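Local coordinates for protein clan CA, family C40, NlpC/P60 superfamily cysteine peptidase (Trichomonas vaginalis, PDB 6BIO) that probably hydrolyses peptide bonds in bacterial peptidoglycan, as a cysteine peptidase of the NlpC/P60 type, at residues Y46-D51 / A64-G69; V115-F120 / Y126-R131; L166-I171 / D178-S183; Q246-S251 / Y255-Q260. All coordinates share one frame; numbering follows the deposited sequence.

Contact 1. Residues Y46-D51 / A64-G69; sequences YWLYFD and AHVRIG
Leu-48 spans the gap to Val-66 and Ile-68 with its two methyl groups. Its CB points at segment 64-69 but stays short of it, as does CG, which is set anti to the carbonyl carbon (chi1 -66°). The fork beyond CG makes both contacts. CD1 reaches Val-66 CG2 at 3.9 Å, and CD2 reaches Ile-68 CD1 at 4.0 Å, each pair meeting tip to tip. No hydrogen bond joins the two segments, and the nearest CA atoms, those of Leu-48 and Val-66, are 10.2 Å apart, a spacing for layers that face one another and too wide for paired strands. In sheet order, strands 30-34 and 71-76 lie between 46-49 and 63-68, so the sheet must curl back on itself, consistent with a small barrel of the SH3-like kind. Cys-73 of strand 71-76 touches both Leu-48 and Val-66 and continues the same apolar layer. On the far strand, Val-66 and Ile-68 project to the interior while Arg-67 between them turns away. Its NH1 donates to Gly-69 O over 2.9 Å, with the oxygen close to the guanidinium plane, and its NE is bonded to Gln-18.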
# COMPACT_ATOMS: atom_id res chain seq x y z
N TYR A 46 12.26 -7.63 8.73
CA TYR A 46 11.57 -8.32 7.65
C TYR A 46 12.33 -7.93 6.38
O TYR A 46 13.46 -7.46 6.46
CB TYR A 46 10.05 -7.99 7.64
CG TYR A 46 9.67 -6.53 7.83
CD1 TYR A 46 9.94 -5.57 6.86
CD2 TYR A 46 9.06 -6.12 9.03
CE1 TYR A 46 9.57 -4.25 7.06
CE2 TYR A 46 8.72 -4.79 9.24
CZ TYR A 46 9.00 -3.86 8.26
OH TYR A 46 8.71 -2.51 8.37
N TRP A 47 11.71 -8.10 5.22
CA TRP A 47 12.22 -7.66 3.94
C TRP A 47 11.15 -6.83 3.25
O TRP A 47 9.97 -6.88 3.58
CB TRP A 47 12.50 -8.86 3.03
CG TRP A 47 13.63 -9.76 3.46
CD1 TRP A 47 14.88 -9.83 2.87
CD2 TRP A 47 13.64 -10.75 4.49
NE1 TRP A 47 15.65 -10.80 3.47
CE2 TRP A 47 14.92 -11.38 4.47
CE3 TRP A 47 12.70 -11.18 5.43
CZ2 TRP A 47 15.28 -12.40 5.38
CZ3 TRP A 47 13.07 -12.21 6.32
CH2 TRP A 47 14.34 -12.79 6.29
N LEU A 48 11.59 -6.05 2.26
CA LEU A 48 10.67 -5.47 1.29
C LEU A 48 11.04 -5.97 -0.09
O LEU A 48 12.11 -6.55 -0.28
CB LEU A 48 10.65 -3.93 1.34
CG LEU A 48 10.09 -3.34 2.62
CD1 LEU A 48 10.23 -1.83 2.57
CD2 LEU A 48 8.66 -3.77 2.88
N TYR A 49 10.13 -5.78 -1.07
CA TYR A 49 10.15 -6.57 -2.30
C TYR A 49 10.09 -5.72 -3.57
O TYR A 49 9.55 -4.61 -3.58
CB TYR A 49 9.02 -7.63 -2.28
CG TYR A 49 9.19 -8.56 -1.11
CD1 TYR A 49 10.13 -9.57 -1.15
CD2 TYR A 49 8.52 -8.34 0.08
CE1 TYR A 49 10.33 -10.41 -0.08
CE2 TYR A 49 8.74 -9.12 1.16
CZ TYR A 49 9.65 -10.17 1.10
OH TYR A 49 9.86 -10.98 2.20
N PHE A 50 10.61 -6.31 -4.64
CA PHE A 50 10.66 -5.68 -5.94
C PHE A 50 9.30 -5.11 -6.34
O PHE A 50 8.27 -5.77 -6.19
CB PHE A 50 11.09 -6.74 -6.95
CG PHE A 50 11.11 -6.25 -8.36
CD1 PHE A 50 12.05 -5.33 -8.79
CD2 PHE A 50 10.14 -6.68 -9.23
CE1 PHE A 50 12.00 -4.88 -10.09
CE2 PHE A 50 10.12 -6.24 -10.57
CZ PHE A 50 11.02 -5.33 -10.98
N ASP A 51 9.30 -3.88 -6.85
CA ASP A 51 8.14 -3.20 -7.41
C ASP A 51 7.13 -2.75 -6.37
O ASP A 51 6.07 -2.28 -6.75
CB ASP A 51 7.51 -4.00 -8.54
CG ASP A 51 6.70 -3.14 -9.51
OD1 ASP A 51 7.22 -2.10 -9.95
OD2 ASP A 51 5.59 -3.54 -9.87
N ALA A 64 17.99 4.13 3.03
CA ALA A 64 16.80 4.94 2.84
C ALA A 64 15.80 4.61 3.95
O ALA A 64 15.56 3.43 4.24
CB ALA A 64 16.14 4.63 1.49
N HIS A 65 15.24 5.65 4.56
CA HIS A 65 14.16 5.53 5.51
C HIS A 65 12.87 5.59 4.72
O HIS A 65 12.58 6.62 4.09
CB HIS A 65 14.23 6.68 6.50
CG HIS A 65 13.36 6.50 7.69
ND1 HIS A 65 13.19 7.50 8.63
CD2 HIS A 65 12.63 5.44 8.12
CE1 HIS A 65 12.39 7.05 9.58
NE2 HIS A 65 12.04 5.81 9.30
N VAL A 66 12.11 4.50 4.70
CA VAL A 66 10.93 4.37 3.84
C VAL A 66 9.70 4.13 4.70
O VAL A 66 9.77 3.65 5.83
CB VAL A 66 11.11 3.29 2.73
CG1 VAL A 66 12.36 3.60 1.89
CG2 VAL A 66 11.21 1.89 3.33
N ARG A 67 8.55 4.41 4.09
CA ARG A 67 7.29 4.33 4.79
C ARG A 67 6.22 3.78 3.88
O ARG A 67 6.12 4.19 2.71
CB ARG A 67 6.87 5.71 5.28
CG ARG A 67 5.52 5.75 6.03
CD ARG A 67 5.22 7.17 6.46
NE ARG A 67 4.86 8.05 5.38
CZ ARG A 67 3.62 8.16 4.88
NH1 ARG A 67 2.66 7.32 5.25
NH2 ARG A 67 3.34 9.11 4.01
N ILE A 68 5.44 2.85 4.42
CA ILE A 68 4.23 2.33 3.77
C ILE A 68 3.11 2.49 4.79
O ILE A 68 3.13 1.84 5.83
CB ILE A 68 4.40 0.88 3.34
CG1 ILE A 68 5.55 0.73 2.35
CG2 ILE A 68 3.08 0.31 2.74
CD1 ILE A 68 6.10 -0.70 2.36
N GLY A 69 2.19 3.41 4.56
CA GLY A 69 1.15 3.64 5.55
C GLY A 69 1.73 4.04 6.89
O GLY A 69 2.49 5.00 6.99

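Contact 2. Residues V115-F120 / Y126-R131; sequences VTILDF and YRINYR
Strands 115-120 and 126-130 run antiparallel, at 148° between their directions and 4.5 Å at closest approach, and Thr-116 and Asn-129 form a hydrogen-bonded pair from N to O in both directions. This is a beta hairpin of the bacterial SH3 domain, interrupted by a classic beta bulge: Leu-118 and Asp-119 both face Arg-127, and the pairing slips by one residue after Ile-117. The oxygen of Arg-127 takes both bulge amides, Leu-118 N at 2.8 Å and Asp-119 N at 3.2 Å, from the same face of its carbonyl plane.

On the face carrying Ile-117 and Ile-128, the packing is apolar. Ile-117 CD1 sits over the Tyr-126 ring, 4.0 Å from its centroid and 22° off the normal, a CH-pi contact, while Asp-119 O lies at the edge of that ring. Farther along, Val-115 CG1 touches both Ile-128 CD1 and Tyr-130 CD1.

The other face, with Thr-116, Asp-119, Arg-127 and Asn-129, is largely polar. The Arg-127 chain bends at chi3 (65°), which folds the guanidinium back over Leu-118, so that CB and CD1 of the leucine lie against it, CD1 being 3.5 Å from NH2. Arg-127 NH1 is bonded to Gln-18 O, and the Asp-119 carboxylate to Tyr-15 and His-55. The two charged groups do not touch (Asp-119 OD2 to Arg-127 NE, 5.1 Å); a water spans them, giving a hydrogen to Asp-119 OD2 at 2.8 Å and accepting a weak bond from Arg-127 NE at 2.9 Å.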
# COMPACT_ATOMS: atom_id res chain seq x y z
N VAL A 115 2.23 19.84 -14.07
CA VAL A 115 2.89 19.77 -12.76
C VAL A 115 3.56 18.41 -12.61
O VAL A 115 3.30 17.46 -13.37
CB VAL A 115 1.88 20.01 -11.60
CG1 VAL A 115 1.07 21.32 -11.81
CG2 VAL A 115 0.93 18.80 -11.42
N THR A 116 4.43 18.30 -11.61
CA THR A 116 5.08 17.03 -11.33
C THR A 116 4.77 16.62 -9.90
O THR A 116 5.06 17.37 -8.96
CB THR A 116 6.59 17.16 -11.52
OG1 THR A 116 6.88 17.59 -12.86
CG2 THR A 116 7.30 15.84 -11.24
N ILE A 117 4.23 15.41 -9.73
CA ILE A 117 3.99 14.85 -8.40
C ILE A 117 5.29 14.37 -7.80
O ILE A 117 6.00 13.53 -8.40
CB ILE A 117 2.94 13.73 -8.47
CG1 ILE A 117 1.55 14.28 -8.83
CG2 ILE A 117 2.94 12.89 -7.16
CD1 ILE A 117 0.53 13.25 -9.22
N LEU A 118 5.55 14.79 -6.56
CA LEU A 118 6.70 14.42 -5.76
C LEU A 118 6.35 13.52 -4.60
O LEU A 118 7.24 12.79 -4.11
CB LEU A 118 7.40 15.67 -5.19
CG LEU A 118 7.82 16.70 -6.26
CD1 LEU A 118 8.48 17.89 -5.57
CD2 LEU A 118 8.73 16.16 -7.28
N ASP A 119 5.11 13.58 -4.10
CA ASP A 119 4.65 12.71 -3.01
C ASP A 119 3.14 12.62 -3.16
O ASP A 119 2.50 13.48 -3.78
CB ASP A 119 5.06 13.26 -1.63
CG ASP A 119 4.84 12.28 -0.53
OD1 ASP A 119 4.73 11.05 -0.76
OD2 ASP A 119 4.84 12.72 0.65
N PHE A 120 2.59 11.55 -2.60
CA PHE A 120 1.18 11.23 -2.76
C PHE A 120 0.57 10.86 -1.42
O PHE A 120 1.25 10.51 -0.48
CB PHE A 120 0.96 10.09 -3.76
CG PHE A 120 1.48 8.77 -3.24
CD1 PHE A 120 2.84 8.50 -3.23
CD2 PHE A 120 0.64 7.81 -2.72
CE1 PHE A 120 3.34 7.35 -2.71
CE2 PHE A 120 1.14 6.62 -2.18
CZ PHE A 120 2.48 6.40 -2.18
N TYR A 126 -1.51 16.05 -2.85
CA TYR A 126 -0.22 15.65 -3.41
C TYR A 126 0.79 16.72 -3.06
O TYR A 126 0.44 17.91 -2.94
CB TYR A 126 -0.26 15.52 -4.95
CG TYR A 126 -1.09 14.37 -5.49
CD1 TYR A 126 -0.54 13.09 -5.60
CD2 TYR A 126 -2.41 14.55 -5.87
CE1 TYR A 126 -1.27 12.06 -6.08
CE2 TYR A 126 -3.15 13.50 -6.38
CZ TYR A 126 -2.57 12.26 -6.49
OH TYR A 126 -3.24 11.17 -6.95
N ARG A 127 2.06 16.35 -3.03
CA ARG A 127 3.12 17.34 -3.04
C ARG A 127 3.61 17.43 -4.47
O ARG A 127 3.86 16.40 -5.09
CB ARG A 127 4.26 16.99 -2.09
CG ARG A 127 5.19 18.19 -1.86
CD ARG A 127 6.23 17.97 -0.75
NE ARG A 127 7.18 16.93 -1.07
CZ ARG A 127 8.34 17.14 -1.68
NH1 ARG A 127 9.13 16.11 -1.94
NH2 ARG A 127 8.70 18.36 -2.06
N ILE A 128 3.72 18.66 -4.99
CA ILE A 128 4.03 18.87 -6.40
C ILE A 128 5.08 19.95 -6.58
O ILE A 128 5.35 20.76 -5.69
CB ILE A 128 2.81 19.21 -7.29
CG1 ILE A 128 2.19 20.56 -6.89
CG2 ILE A 128 1.77 18.12 -7.25
CD1 ILE A 128 1.31 21.18 -7.94
N ASN A 129 5.64 19.95 -7.78
CA ASN A 129 6.44 21.04 -8.33
C ASN A 129 5.69 21.60 -9.54
O ASN A 129 5.42 20.87 -10.50
CB ASN A 129 7.80 20.51 -8.78
CG ASN A 129 8.69 21.58 -9.37
OD1 ASN A 129 8.26 22.42 -10.18
ND2 ASN A 129 9.94 21.53 -9.03
N TYR A 130 5.33 22.90 -9.49
CA TYR A 130 4.82 23.64 -10.64
C TYR A 130 5.78 24.80 -10.89
O TYR A 130 5.88 25.69 -10.07
CB TYR A 130 3.43 24.18 -10.32
CG TYR A 130 2.89 25.15 -11.38
CD1 TYR A 130 2.79 24.76 -12.70
CD2 TYR A 130 2.53 26.46 -11.06
CE1 TYR A 130 2.34 25.62 -13.68
CE2 TYR A 130 2.03 27.31 -12.05
CZ TYR A 130 1.94 26.89 -13.34
OH TYR A 130 1.46 27.80 -14.28
N ARG A 131 6.48 24.78 -12.03
CA ARG A 131 7.35 25.90 -12.42
C ARG A 131 8.40 26.21 -11.35
O ARG A 131 8.80 27.36 -11.18
CB ARG A 131 6.56 27.20 -12.71
CG ARG A 131 5.62 27.22 -13.89
CD ARG A 131 4.87 28.60 -13.98
NE ARG A 131 5.77 29.75 -14.17
CZ ARG A 131 6.46 29.97 -15.28
NH1 ARG A 131 6.37 29.10 -16.29
NH2 ARG A 131 7.25 31.03 -15.37
O HOH W 1 7.15 20.42 -12.65
O HOH W 2 5.90 15.31 0.96

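Contact 3. Residues L166-I171 / D178-S183; sequences LGCKYI and DTYDCS
The Asp-Cys-Ser sequence that opens helix 182-191, the segment bearing the nucleophilic cysteine in NlpC/P60 peptidases, is led in by a short, weakly bonded parallel pairing at Tyr-170 and Tyr-180. Two backbone bonds carry the pairing. Tyr-180 N donates to Lys-169 O at 3.1 Å and Ile-171 N to Tyr-180 O at 3.0 Å.

Beside the bonds, Ile-171 CG1 packs on Thr-179 CB at 3.7 Å. Cys-168 lies at the rim of the Tyr-180 ring, its SG 5.5 Å from the centroid and 80° off the normal, a sulfur-aromatic contact at the edge. With CG anti to the backbone N (chi1 -179°), Tyr-170 reaches across to Asp-181, with CE2 3.8 Å from its CA and the ring turned 47° from the carboxylate. A water held by Tyr-170 OH at 2.8 Å accepts from Cys-182 N at 3.0 Å.

Asp-181 OD1 caps the helix through Gly-184 N and pairs with Arg-199, while OD2 accepts from Gly-173 N. Cys-182, at the first turn and in contact with His-237, has the placement expected of the cysteine in the papain-like NlpC/P60 active site.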
# COMPACT_ATOMS: atom_id res chain seq x y z
N LEU A 166 -5.61 -12.26 -11.20
CA LEU A 166 -6.13 -13.56 -11.58
C LEU A 166 -5.31 -14.15 -12.73
O LEU A 166 -4.99 -13.45 -13.72
CB LEU A 166 -7.60 -13.44 -12.01
CG LEU A 166 -8.54 -13.26 -10.80
CD1 LEU A 166 -9.88 -12.73 -11.25
CD2 LEU A 166 -8.70 -14.56 -9.98
N GLY A 167 -4.97 -15.44 -12.59
CA GLY A 167 -4.21 -16.14 -13.60
C GLY A 167 -2.71 -16.07 -13.42
O GLY A 167 -2.00 -16.79 -14.13
N CYS A 168 -2.20 -15.21 -12.55
CA CYS A 168 -0.77 -15.18 -12.30
C CYS A 168 -0.34 -16.49 -11.65
O CYS A 168 -1.07 -17.08 -10.84
CB CYS A 168 -0.42 -14.01 -11.36
SG CYS A 168 -0.56 -12.39 -12.06
N LYS A 169 0.86 -16.95 -12.01
CA LYS A 169 1.39 -18.21 -11.49
C LYS A 169 1.82 -18.12 -10.03
O LYS A 169 2.34 -17.10 -9.57
CB LYS A 169 2.57 -18.66 -12.34
CG LYS A 169 3.02 -20.03 -11.99
CD LYS A 169 4.00 -20.56 -13.01
CE LYS A 169 4.68 -21.82 -12.50
NZ LYS A 169 5.77 -22.30 -13.41
N TYR A 170 1.57 -19.20 -9.30
CA TYR A 170 2.05 -19.36 -7.95
C TYR A 170 3.54 -19.67 -7.96
O TYR A 170 3.97 -20.65 -8.59
CB TYR A 170 1.31 -20.52 -7.28
CG TYR A 170 1.73 -20.73 -5.84
CD1 TYR A 170 2.91 -21.41 -5.51
CD2 TYR A 170 0.96 -20.25 -4.80
CE1 TYR A 170 3.29 -21.58 -4.21
CE2 TYR A 170 1.32 -20.42 -3.49
CZ TYR A 170 2.50 -21.08 -3.19
OH TYR A 170 2.87 -21.24 -1.85
N ILE A 171 4.32 -18.89 -7.22
CA ILE A 171 5.71 -19.21 -6.94
C ILE A 171 5.97 -18.84 -5.48
O ILE A 171 5.73 -17.69 -5.07
CB ILE A 171 6.70 -18.47 -7.87
CG1 ILE A 171 6.44 -18.81 -9.35
CG2 ILE A 171 8.12 -18.74 -7.45
CD1 ILE A 171 6.94 -20.11 -9.83
N ASP A 178 4.46 -10.50 -11.55
CA ASP A 178 3.93 -11.58 -12.37
C ASP A 178 3.64 -12.85 -11.62
O ASP A 178 2.81 -13.63 -12.08
CB ASP A 178 4.91 -11.97 -13.46
CG ASP A 178 5.04 -10.90 -14.48
OD1 ASP A 178 4.00 -10.51 -15.09
OD2 ASP A 178 6.15 -10.44 -14.65
N THR A 179 4.32 -13.10 -10.49
CA THR A 179 4.11 -14.34 -9.76
C THR A 179 3.95 -14.03 -8.28
O THR A 179 4.42 -12.99 -7.79
CB THR A 179 5.26 -15.34 -9.97
OG1 THR A 179 6.48 -14.81 -9.44
CG2 THR A 179 5.42 -15.70 -11.45
N TYR A 180 3.25 -14.92 -7.56
CA TYR A 180 2.83 -14.64 -6.20
C TYR A 180 2.74 -15.93 -5.41
O TYR A 180 2.41 -16.98 -5.96
CB TYR A 180 1.42 -14.03 -6.16
CG TYR A 180 1.39 -12.60 -6.63
CD1 TYR A 180 1.65 -11.58 -5.75
CD2 TYR A 180 1.15 -12.28 -7.96
CE1 TYR A 180 1.65 -10.28 -6.16
CE2 TYR A 180 1.18 -10.98 -8.41
CZ TYR A 180 1.44 -9.98 -7.49
OH TYR A 180 1.50 -8.66 -7.91
N ASP A 181 2.98 -15.82 -4.09
CA ASP A 181 2.44 -16.81 -3.17
C ASP A 181 1.26 -16.20 -2.43
O ASP A 181 0.85 -15.07 -2.69
CB ASP A 181 3.51 -17.43 -2.27
CG ASP A 181 4.09 -16.49 -1.25
OD1 ASP A 181 3.51 -15.45 -0.97
OD2 ASP A 181 5.19 -16.83 -0.73
N CYS A 182 0.65 -16.98 -1.54
CA CYS A 182 -0.65 -16.58 -1.01
C CYS A 182 -0.55 -15.28 -0.22
O CYS A 182 -1.38 -14.37 -0.39
CB CYS A 182 -1.26 -17.69 -0.16
SG CYS A 182 -0.37 -18.23 1.33
N SER A 183 0.45 -15.19 0.65
CA SER A 183 0.62 -14.02 1.51
C SER A 183 1.28 -12.85 0.77
O SER A 183 1.00 -11.70 1.07
CB SER A 183 1.43 -14.45 2.75
OG SER A 183 2.57 -15.14 2.24
O HOH W 3 2.34 -15.39 -13.99
O HOH W 4 1.50 -19.49 -0.18

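Contact 4. Residues Q246-S251 / Y255-Q260; sequences QFIHAS and YVVKYQ
Gln-260 CB stands over the Phe-247 ring, 3.8 Å from the centroid and 15° off the normal, a CH-pi contact on the face of the hairpin that also carries His-249. In the conformer modelled here, the two side chains lie side by side and point the same way. The imidazole of His-249 is sandwiched within its own strand: Phe-247 CE1 lies 3.5 Å above one face and Ser-251 CB 3.6 Å above the opposite one. Lys-258 O meets its edge in the ring plane, near CD2. A chi1 of 63° lets the imidazole rise beside the extended Lys-258 chain, whose CE touches Ser-251 CB at 3.8 Å.

On the face carrying Ile-248, Val-257 and Tyr-259, Ile-248 CD1 lies over the Tyr-259 ring, 4.1 Å from the centroid and 20° off the normal, a CH-pi contact, and Ile-248 CG2 touches Val-257 CG1 at 3.7 Å. Three pairs of backbone bonds hold the strands in antiparallel register, among them Lys-258 N to His-249 O at 2.9 Å. Next to the turn, Tyr-255 and Val-256 both face Ser-251, a G1 beta bulge.

His-249 NE2 is buried without a polar partner, whereas ND1 is bonded to His-237 NE2. The imidazole is thus oriented by that single bond and by packing, consistent with the second histidine of the Cys-His-His arrangement in NlpC/P60 enzymes.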
# COMPACT_ATOMS: atom_id res chain seq x y z
N GLN A 246 -17.02 -15.59 -2.22
CA GLN A 246 -15.78 -16.00 -2.83
C GLN A 246 -14.62 -15.24 -2.21
O GLN A 246 -14.75 -14.07 -1.82
CB GLN A 246 -15.75 -15.66 -4.31
CG GLN A 246 -16.89 -16.22 -5.14
CD GLN A 246 -16.90 -17.71 -5.20
OE1 GLN A 246 -17.91 -18.35 -4.90
NE2 GLN A 246 -15.78 -18.28 -5.62
N PHE A 247 -13.47 -15.90 -2.15
CA PHE A 247 -12.20 -15.22 -1.95
C PHE A 247 -11.27 -15.52 -3.10
O PHE A 247 -11.49 -16.43 -3.88
CB PHE A 247 -11.58 -15.56 -0.59
CG PHE A 247 -11.12 -17.02 -0.38
CD1 PHE A 247 -9.81 -17.39 -0.69
CD2 PHE A 247 -11.90 -17.95 0.32
CE1 PHE A 247 -9.33 -18.67 -0.41
CE2 PHE A 247 -11.43 -19.20 0.60
CZ PHE A 247 -10.14 -19.57 0.23
N ILE A 248 -10.25 -14.68 -3.23
CA ILE A 248 -9.18 -14.90 -4.19
C ILE A 248 -7.89 -15.22 -3.43
O ILE A 248 -7.59 -14.63 -2.38
CB ILE A 248 -9.02 -13.69 -5.12
CG1 ILE A 248 -10.17 -13.66 -6.12
CG2 ILE A 248 -7.65 -13.73 -5.84
CD1 ILE A 248 -10.23 -12.43 -7.01
N HIS A 249 -7.14 -16.19 -3.94
CA HIS A 249 -5.88 -16.57 -3.33
C HIS A 249 -4.91 -17.11 -4.38
O HIS A 249 -5.30 -17.51 -5.47
CB HIS A 249 -6.06 -17.63 -2.22
CG HIS A 249 -6.61 -18.96 -2.66
ND1 HIS A 249 -6.41 -20.09 -1.90
CD2 HIS A 249 -7.43 -19.34 -3.67
CE1 HIS A 249 -7.02 -21.13 -2.46
NE2 HIS A 249 -7.66 -20.69 -3.54
N ALA A 250 -3.62 -17.07 -4.03
CA ALA A 250 -2.62 -17.79 -4.78
C ALA A 250 -2.52 -19.17 -4.17
O ALA A 250 -2.23 -19.29 -2.96
CB ALA A 250 -1.28 -17.07 -4.73
N SER A 251 -2.75 -20.19 -4.97
CA SER A 251 -2.84 -21.54 -4.45
C SER A 251 -1.94 -22.48 -5.21
O SER A 251 -1.80 -22.38 -6.42
CB SER A 251 -4.26 -22.04 -4.64
OG SER A 251 -4.42 -23.36 -4.17
N TYR A 255 -1.61 -24.01 -9.06
CA TYR A 255 -0.44 -23.12 -9.10
C TYR A 255 -0.79 -21.77 -9.70
O TYR A 255 -0.13 -21.27 -10.61
CB TYR A 255 0.71 -23.77 -9.87
CG TYR A 255 1.06 -25.14 -9.33
CD1 TYR A 255 1.94 -25.29 -8.27
CD2 TYR A 255 0.50 -26.27 -9.90
CE1 TYR A 255 2.23 -26.55 -7.76
CE2 TYR A 255 0.78 -27.52 -9.43
CZ TYR A 255 1.65 -27.66 -8.37
OH TYR A 255 1.95 -28.95 -7.88
N VAL A 256 -1.82 -21.12 -9.16
CA VAL A 256 -2.36 -19.94 -9.81
C VAL A 256 -3.14 -19.11 -8.80
O VAL A 256 -3.63 -19.63 -7.78
CB VAL A 256 -3.21 -20.39 -11.03
CG1 VAL A 256 -4.46 -21.05 -10.51
CG2 VAL A 256 -3.46 -19.24 -11.97
N VAL A 257 -3.28 -17.83 -9.12
CA VAL A 257 -4.18 -16.92 -8.43
C VAL A 257 -5.56 -17.12 -9.01
O VAL A 257 -5.76 -16.99 -10.22
CB VAL A 257 -3.71 -15.47 -8.61
CG1 VAL A 257 -4.76 -14.48 -7.98
CG2 VAL A 257 -2.32 -15.29 -8.03
N LYS A 258 -6.52 -17.46 -8.15
CA LYS A 258 -7.85 -17.87 -8.56
C LYS A 258 -8.88 -17.60 -7.48
O LYS A 258 -8.56 -17.37 -6.30
CB LYS A 258 -7.88 -19.35 -8.90
CG LYS A 258 -7.54 -20.27 -7.74
CD LYS A 258 -7.64 -21.73 -8.17
CE LYS A 258 -7.03 -22.61 -7.22
NZ LYS A 258 -7.51 -24.03 -7.45
N TYR A 259 -10.14 -17.64 -7.91
CA TYR A 259 -11.27 -17.64 -7.00
C TYR A 259 -11.39 -18.96 -6.26
O TYR A 259 -11.01 -20.04 -6.76
CB TYR A 259 -12.57 -17.43 -7.77
CG TYR A 259 -12.82 -16.03 -8.29
CD1 TYR A 259 -13.42 -15.06 -7.50
CD2 TYR A 259 -12.51 -15.68 -9.60
CE1 TYR A 259 -13.69 -13.81 -7.98
CE2 TYR A 259 -12.76 -14.41 -10.08
CZ TYR A 259 -13.37 -13.50 -9.27
OH TYR A 259 -13.59 -12.23 -9.76
N GLN A 260 -12.00 -18.87 -5.08
CA GLN A 260 -12.35 -20.03 -4.27
C GLN A 260 -13.64 -19.74 -3.53
O GLN A 260 -13.82 -18.68 -2.94
CB GLN A 260 -11.30 -20.36 -3.20
CG GLN A 260 -11.79 -21.39 -2.13
CD GLN A 260 -12.02 -22.80 -2.71
OE1 GLN A 260 -11.19 -23.28 -3.49
NE2 GLN A 260 -13.13 -23.49 -2.31

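Contacts 1 and 2 reach the same continuous antiparallel sheet, their centres about 22 Å apart, yet differ in kind: contact 1 is a small, buried, purely apolar meeting of non-adjacent strands, contact 2, also buried, a hydrogen-bonded hairpin with one apolar and one largely polar face. Contacts 3 and 4 lie within the NlpC/P60 range and are partly buried. Their centres are about 9 Å apart, and they join directly, with probable hydrogen bonds from Val-257 N to Cys-168 O and from Gly-167 N to Val-257 O. Cys-182 and His-249 both touch His-237, which connects the two around the probable active site. Contact 2 lies on the other side of the chain's centre from both.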